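Local atomic coordinates of enterocine A immunity protein (Enterococcus faecium, PDB entry 2BL8), a protein that confers immunity on bacteria against the antimicrobial action of enterocin A, a pediocin-like bacteriocin. Residues A[22-34]-A[54-68]. Sequence-based numbering, arbitrary orientation.
Sequences PKYSDILEVLQKV and LVNYLYFTAYTNKIR
Lys23 and Tyr24 meet Ile67 just beyond the C-terminal end of helix 48-64. The carbonyl O of Lys23 lies 3.4 Å from Ile67 CD1. The extended Lys23 side chain runs past Ile67 and gives its NZ to a water that also accepts from the backbone N of Arg68. Tyr24 leans on the other branch of the isoleucine, with CE1 3.3 Å from Ile67 CG2. A second water joins Tyr24 OH to Arg68 O. Asp26 places its CB 3.4 Å from Tyr57 OH, and a third water donates to both Asp26 OD2 and Asn65 OD1. Solvent bridges this one end of the pair, and no direct hydrogen bond crosses between the segments.

Ile27 is buried and uses all its branches. CG2 meets Leu58 CD2 at 3.8 Å, CG1 lies alongside the Thr61 methyl, the two side chains pointing opposite ways, and CD1 comes tip to tip with Ile67 CD1. Thr61 can present that methyl because its OG1 turns back to Tyr57 O (2.7 Å), which also accepts from Thr61 N. Val30 straddles two partners. Its CG2 sits over one face of the Tyr57 ring, 4.0 Å from the centroid, in a CH-pi contact. Its CG1, anti to the backbone N (chi1 171°), touches Leu54 CD1. Leu31 CD2 meets Leu54 CD2 with the two side chains roughly perpendicular, and Val34 CG1 closes the row on Leu54 CD2.

Helix 5-17 packs on Tyr24 and Leu31, and helix 71-84 on Leu54 and Leu58. The axes of 25-34 and 54-64 run antiparallel (177°) and approach to 11.1 Å. A Schellman motif at Lys66 ends helix 48-64 and turns Ile67 back into the core. This is the antiparallel pairing of neighbouring helices in a four-helix bundle.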
loop_
_atom_site.group_PDB
_atom_site.type_symbol
_atom_site.label_atom_id
_atom_site.label_comp_id
_atom_site.label_asym_id
_atom_site.label_seq_id
_atom_site.Cartn_x
_atom_site.Cartn_y
_atom_site.Cartn_z
ATOM N N PRO A 22 -9.272 -14.450 7.807
ATOM C CA PRO A 22 -7.913 -14.999 7.876
ATOM C C PRO A 22 -7.067 -14.825 6.615
ATOM O O PRO A 22 -5.838 -14.789 6.692
ATOM C CB PRO A 22 -8.155 -16.468 8.214
ATOM C CG PRO A 22 -9.477 -16.744 7.569
ATOM C CD PRO A 22 -10.272 -15.522 7.956
ATOM N N LYS A 23 -7.714 -14.714 5.460
ATOM C CA LYS A 23 -6.986 -14.555 4.204
ATOM C C LYS A 23 -6.274 -13.204 4.121
ATOM O O LYS A 23 -5.470 -12.970 3.218
ATOM C CB LYS A 23 -7.932 -14.713 3.009
ATOM C CG LYS A 23 -8.932 -13.585 2.836
ATOM C CD LYS A 23 -9.766 -13.787 1.578
ATOM C CE LYS A 23 -10.735 -12.636 1.359
ATOM N NZ LYS A 23 -11.543 -12.804 0.116
ATOM N N TYR A 24 -6.579 -12.320 5.065
ATOM C CA TYR A 24 -5.968 -10.993 5.112
ATOM C C TYR A 24 -4.977 -10.898 6.269
ATOM O O TYR A 24 -4.393 -9.843 6.504
ATOM C CB TYR A 24 -7.040 -9.915 5.297
ATOM C CG TYR A 24 -7.908 -9.667 4.088
ATOM C CD1 TYR A 24 -7.395 -9.050 2.951
ATOM C CD2 TYR A 24 -9.251 -10.042 4.084
ATOM C CE1 TYR A 24 -8.195 -8.809 1.837
ATOM C CE2 TYR A 24 -10.060 -9.807 2.976
ATOM C CZ TYR A 24 -9.528 -9.191 1.857
ATOM O OH TYR A 24 -10.323 -8.964 0.756
ATOM N N SER A 25 -4.791 -12.000 6.990
ATOM C CA SER A 25 -3.885 -12.022 8.136
ATOM C C SER A 25 -2.469 -11.567 7.801
ATOM O O SER A 25 -1.887 -10.761 8.526
ATOM C CB SER A 25 -3.835 -13.425 8.745
ATOM O OG SER A 25 -3.404 -14.376 7.787
ATOM N N ASP A 26 -1.915 -12.088 6.711
ATOM C CA ASP A 26 -0.563 -11.726 6.308
ATOM C C ASP A 26 -0.468 -10.248 5.952
ATOM O O ASP A 26 0.478 -9.567 6.346
ATOM C CB ASP A 26 -0.113 -12.578 5.118
ATOM C CG ASP A 26 0.016 -14.047 5.470
ATOM O OD1 ASP A 26 0.741 -14.366 6.436
ATOM O OD2 ASP A 26 -0.605 -14.885 4.782
ATOM N N ILE A 27 -1.454 -9.762 5.206
ATOM C CA ILE A 27 -1.497 -8.362 4.798
ATOM C C ILE A 27 -1.543 -7.437 6.014
ATOM O O ILE A 27 -0.861 -6.413 6.051
ATOM C CB ILE A 27 -2.731 -8.094 3.896
ATOM C CG1 ILE A 27 -2.516 -8.730 2.523
ATOM C CG2 ILE A 27 -2.989 -6.598 3.775
ATOM C CD1 ILE A 27 -3.761 -8.750 1.660
ATOM N N LEU A 28 -2.343 -7.796 7.011
ATOM C CA LEU A 28 -2.446 -6.975 8.212
ATOM C C LEU A 28 -1.117 -6.956 8.966
ATOM O O LEU A 28 -0.710 -5.924 9.501
ATOM C CB LEU A 28 -3.558 -7.502 9.125
ATOM C CG LEU A 28 -4.993 -7.381 8.601
ATOM C CD1 LEU A 28 -5.947 -8.034 9.584
ATOM C CD2 LEU A 28 -5.356 -5.912 8.415
ATOM N N GLU A 29 -0.442 -8.101 9.003
ATOM C CA GLU A 29 0.839 -8.205 9.690
ATOM C C GLU A 29 1.861 -7.282 9.035
ATOM O O GLU A 29 2.624 -6.596 9.717
ATOM C CB GLU A 29 1.339 -9.652 9.652
ATOM C CG GLU A 29 2.653 -9.882 10.381
ATOM C CD GLU A 29 3.026 -11.349 10.443
ATOM O OE1 GLU A 29 2.191 -12.148 10.917
ATOM O OE2 GLU A 29 4.150 -11.703 10.023
ATOM N N VAL A 30 1.871 -7.267 7.707
ATOM C CA VAL A 30 2.797 -6.417 6.972
ATOM C C VAL A 30 2.462 -4.945 7.192
ATOM O O VAL A 30 3.354 -4.126 7.414
ATOM C CB VAL A 30 2.765 -6.733 5.462
ATOM C CG1 VAL A 30 3.556 -5.688 4.698
ATOM C CG2 VAL A 30 3.368 -8.113 5.214
ATOM N N LEU A 31 1.179 -4.605 7.132
ATOM C CA LEU A 31 0.772 -3.223 7.352
ATOM C C LEU A 31 1.214 -2.777 8.741
ATOM O O LEU A 31 1.693 -1.655 8.921
ATOM C CB LEU A 31 -0.746 -3.087 7.210
ATOM C CG LEU A 31 -1.263 -3.176 5.773
ATOM C CD1 LEU A 31 -2.785 -3.237 5.789
ATOM C CD2 LEU A 31 -0.775 -1.972 4.974
ATOM N N GLN A 32 1.056 -3.664 9.718
ATOM C CA GLN A 32 1.445 -3.363 11.087
ATOM C C GLN A 32 2.929 -3.026 11.145
ATOM O O GLN A 32 3.320 -2.007 11.711
ATOM C CB GLN A 32 1.166 -4.563 11.995
ATOM C CG GLN A 32 1.701 -4.386 13.409
ATOM C CD GLN A 32 0.932 -3.348 14.196
ATOM O OE1 GLN A 32 -0.203 -3.586 14.611
ATOM N NE2 GLN A 32 1.543 -2.188 14.406
ATOM N N LYS A 33 3.741 -3.896 10.551
ATOM C CA LYS A 33 5.189 -3.732 10.515
ATOM C C LYS A 33 5.594 -2.414 9.865
ATOM O O LYS A 33 6.483 -1.717 10.356
ATOM C CB LYS A 33 5.816 -4.904 9.753
ATOM C CG LYS A 33 7.338 -4.913 9.732
ATOM C CD LYS A 33 7.862 -6.167 9.042
ATOM C CE LYS A 33 9.383 -6.215 9.044
ATOM N NZ LYS A 33 9.902 -7.462 8.408
ATOM N N VAL A 34 4.944 -2.079 8.756
ATOM C CA VAL A 34 5.245 -0.842 8.044
ATOM C C VAL A 34 4.897 0.383 8.890
ATOM O O VAL A 34 5.664 1.348 8.944
ATOM C CB VAL A 34 4.472 -0.787 6.703
ATOM C CG1 VAL A 34 4.675 0.559 6.023
ATOM C CG2 VAL A 34 4.950 -1.899 5.801
ATOM N N LEU A 54 5.794 -1.958 -0.025
ATOM C CA LEU A 54 4.500 -2.340 0.520
ATOM C C LEU A 54 3.464 -2.481 -0.585
ATOM O O LEU A 54 2.716 -3.459 -0.620
ATOM C CB LEU A 54 4.022 -1.304 1.542
ATOM C CG LEU A 54 2.572 -1.476 2.008
ATOM C CD1 LEU A 54 2.378 -2.848 2.644
ATOM C CD2 LEU A 54 2.224 -0.378 2.992
ATOM N N VAL A 55 3.424 -1.512 -1.492
ATOM C CA VAL A 55 2.453 -1.562 -2.584
ATOM C C VAL A 55 2.726 -2.764 -3.489
ATOM O O VAL A 55 1.795 -3.460 -3.904
ATOM C CB VAL A 55 2.462 -0.256 -3.399
ATOM C CG1 VAL A 55 1.488 -0.366 -4.565
ATOM C CG2 VAL A 55 2.059 0.911 -2.502
ATOM N N ASN A 56 3.998 -3.017 -3.787
ATOM C CA ASN A 56 4.371 -4.175 -4.609
ATOM C C ASN A 56 3.773 -5.432 -3.966
ATOM O O ASN A 56 3.167 -6.273 -4.635
ATOM C CB ASN A 56 5.889 -4.374 -4.632
ATOM C CG ASN A 56 6.622 -3.393 -5.521
ATOM O OD1 ASN A 56 7.854 -3.330 -5.477
ATOM N ND2 ASN A 56 5.893 -2.637 -6.333
ATOM N N TYR A 57 3.984 -5.563 -2.661
ATOM C CA TYR A 57 3.492 -6.709 -1.905
ATOM C C TYR A 57 1.968 -6.842 -1.945
ATOM O O TYR A 57 1.433 -7.934 -2.152
ATOM C CB TYR A 57 3.951 -6.604 -0.446
ATOM C CG TYR A 57 3.297 -7.610 0.471
ATOM C CD1 TYR A 57 3.738 -8.932 0.523
ATOM C CD2 TYR A 57 2.203 -7.249 1.252
ATOM C CE1 TYR A 57 3.099 -9.871 1.336
ATOM C CE2 TYR A 57 1.558 -8.175 2.060
ATOM C CZ TYR A 57 2.009 -9.481 2.098
ATOM O OH TYR A 57 1.357 -10.392 2.900
ATOM N N LEU A 58 1.268 -5.730 -1.752
ATOM C CA LEU A 58 -0.189 -5.766 -1.743
ATOM C C LEU A 58 -0.768 -6.311 -3.045
ATOM O O LEU A 58 -1.645 -7.177 -3.023
ATOM C CB LEU A 58 -0.753 -4.368 -1.447
ATOM C CG LEU A 58 -0.465 -3.861 -0.024
ATOM C CD1 LEU A 58 -0.955 -2.428 0.137
ATOM C CD2 LEU A 58 -1.144 -4.766 0.993
ATOM N N TYR A 59 -0.281 -5.822 -4.177
ATOM C CA TYR A 59 -0.804 -6.296 -5.454
ATOM C C TYR A 59 -0.349 -7.709 -5.778
ATOM O O TYR A 59 -1.099 -8.486 -6.367
ATOM C CB TYR A 59 -0.414 -5.333 -6.575
ATOM C CG TYR A 59 -1.207 -4.052 -6.549
ATOM C CD1 TYR A 59 -2.582 -4.049 -6.801
ATOM C CD2 TYR A 59 -0.591 -2.836 -6.247
ATOM C CE1 TYR A 59 -3.322 -2.861 -6.752
ATOM C CE2 TYR A 59 -1.320 -1.649 -6.195
ATOM C CZ TYR A 59 -2.682 -1.669 -6.447
ATOM O OH TYR A 59 -3.393 -0.488 -6.400
ATOM N N PHE A 60 0.880 -8.046 -5.397
ATOM C CA PHE A 60 1.382 -9.387 -5.644
ATOM C C PHE A 60 0.568 -10.384 -4.822
ATOM O O PHE A 60 0.129 -11.419 -5.326
ATOM C CB PHE A 60 2.855 -9.495 -5.244
ATOM C CG PHE A 60 3.354 -10.909 -5.191
ATOM C CD1 PHE A 60 3.537 -11.639 -6.360
ATOM C CD2 PHE A 60 3.594 -11.529 -3.970
ATOM C CE1 PHE A 60 3.949 -12.968 -6.315
ATOM C CE2 PHE A 60 4.005 -12.856 -3.913
ATOM C CZ PHE A 60 4.182 -13.577 -5.090
ATOM N N THR A 61 0.376 -10.063 -3.549
ATOM C CA THR A 61 -0.368 -10.929 -2.645
ATOM C C THR A 61 -1.813 -11.085 -3.102
ATOM O O THR A 61 -2.368 -12.178 -3.060
ATOM C CB THR A 61 -0.352 -10.365 -1.216
ATOM O OG1 THR A 61 1.005 -10.234 -0.778
ATOM C CG2 THR A 61 -1.098 -11.288 -0.265
ATOM N N ALA A 62 -2.410 -9.981 -3.532
ATOM C CA ALA A 62 -3.790 -9.980 -3.997
ATOM C C ALA A 62 -3.951 -10.923 -5.181
ATOM O O ALA A 62 -4.905 -11.695 -5.244
ATOM C CB ALA A 62 -4.203 -8.568 -4.387
ATOM N N TYR A 63 -3.012 -10.867 -6.117
ATOM C CA TYR A 63 -3.081 -11.730 -7.288
ATOM C C TYR A 63 -2.873 -13.197 -6.920
ATOM O O TYR A 63 -3.678 -14.060 -7.267
ATOM C CB TYR A 63 -2.029 -11.325 -8.322
ATOM C CG TYR A 63 -2.090 -12.184 -9.561
ATOM C CD1 TYR A 63 -3.050 -11.950 -10.545
ATOM C CD2 TYR A 63 -1.248 -13.284 -9.710
ATOM C CE1 TYR A 63 -3.174 -12.795 -11.641
ATOM C CE2 TYR A 63 -1.365 -14.136 -10.801
ATOM C CZ TYR A 63 -2.332 -13.887 -11.760
ATOM O OH TYR A 63 -2.472 -14.742 -12.825
ATOM N N THR A 64 -1.783 -13.472 -6.213
ATOM C CA THR A 64 -1.449 -14.831 -5.812
ATOM C C THR A 64 -2.506 -15.493 -4.930
ATOM O O THR A 64 -2.784 -16.685 -5.078
ATOM C CB THR A 64 -0.096 -14.862 -5.074
ATOM O OG1 THR A 64 0.921 -14.318 -5.925
ATOM C CG2 THR A 64 0.275 -16.289 -4.698
ATOM N N ASN A 65 -3.090 -14.724 -4.018
ATOM C CA ASN A 65 -4.109 -15.251 -3.114
ATOM C C ASN A 65 -5.522 -15.020 -3.642
ATOM O O ASN A 65 -6.501 -15.330 -2.964
ATOM C CB ASN A 65 -3.966 -14.612 -1.730
ATOM C CG ASN A 65 -2.615 -14.883 -1.098
ATOM O OD1 ASN A 65 -2.337 -14.441 0.016
ATOM N ND2 ASN A 65 -1.766 -15.615 -1.807
ATOM N N LYS A 66 -5.620 -14.473 -4.849
ATOM C CA LYS A 66 -6.909 -14.200 -5.477
ATOM C C LYS A 66 -7.826 -13.373 -4.576
ATOM O O LYS A 66 -8.999 -13.703 -4.376
ATOM C CB LYS A 66 -7.577 -15.521 -5.869
ATOM C CG LYS A 66 -6.745 -16.325 -6.861
ATOM C CD LYS A 66 -7.368 -17.669 -7.180
ATOM C CE LYS A 66 -6.554 -18.420 -8.224
ATOM N NZ LYS A 66 -7.149 -19.753 -8.540
ATOM N N ILE A 67 -7.270 -12.287 -4.045
ATOM C CA ILE A 67 -7.980 -11.365 -3.159
ATOM C C ILE A 67 -8.407 -10.115 -3.921
ATOM O O ILE A 67 -7.683 -9.639 -4.794
ATOM C CB ILE A 67 -7.072 -10.895 -2.002
ATOM C CG1 ILE A 67 -6.747 -12.063 -1.074
ATOM C CG2 ILE A 67 -7.743 -9.762 -1.244
ATOM C CD1 ILE A 67 -5.768 -11.701 0.026
ATOM N N ARG A 68 -9.574 -9.578 -3.578
ATOM C CA ARG A 68 -10.077 -8.373 -4.228
ATOM C C ARG A 68 -10.311 -7.273 -3.201
ATOM O O ARG A 68 -11.180 -7.395 -2.339
ATOM C CB ARG A 68 -11.394 -8.651 -4.960
ATOM C CG ARG A 68 -11.307 -9.665 -6.088
ATOM C CD ARG A 68 -10.286 -9.261 -7.143
ATOM N NE ARG A 68 -10.543 -7.938 -7.703
ATOM C CZ ARG A 68 -9.835 -7.405 -8.695
ATOM N NH1 ARG A 68 -8.833 -8.087 -9.231
ATOM N NH2 ARG A 68 -10.123 -6.193 -9.147
HETATM O O HOH W 1 -11.424 -10.876 -1.883
HETATM O O HOH W 2 -11.023 -6.477 0.741
HETATM O O HOH W 3 -1.103 -13.905 2.397
#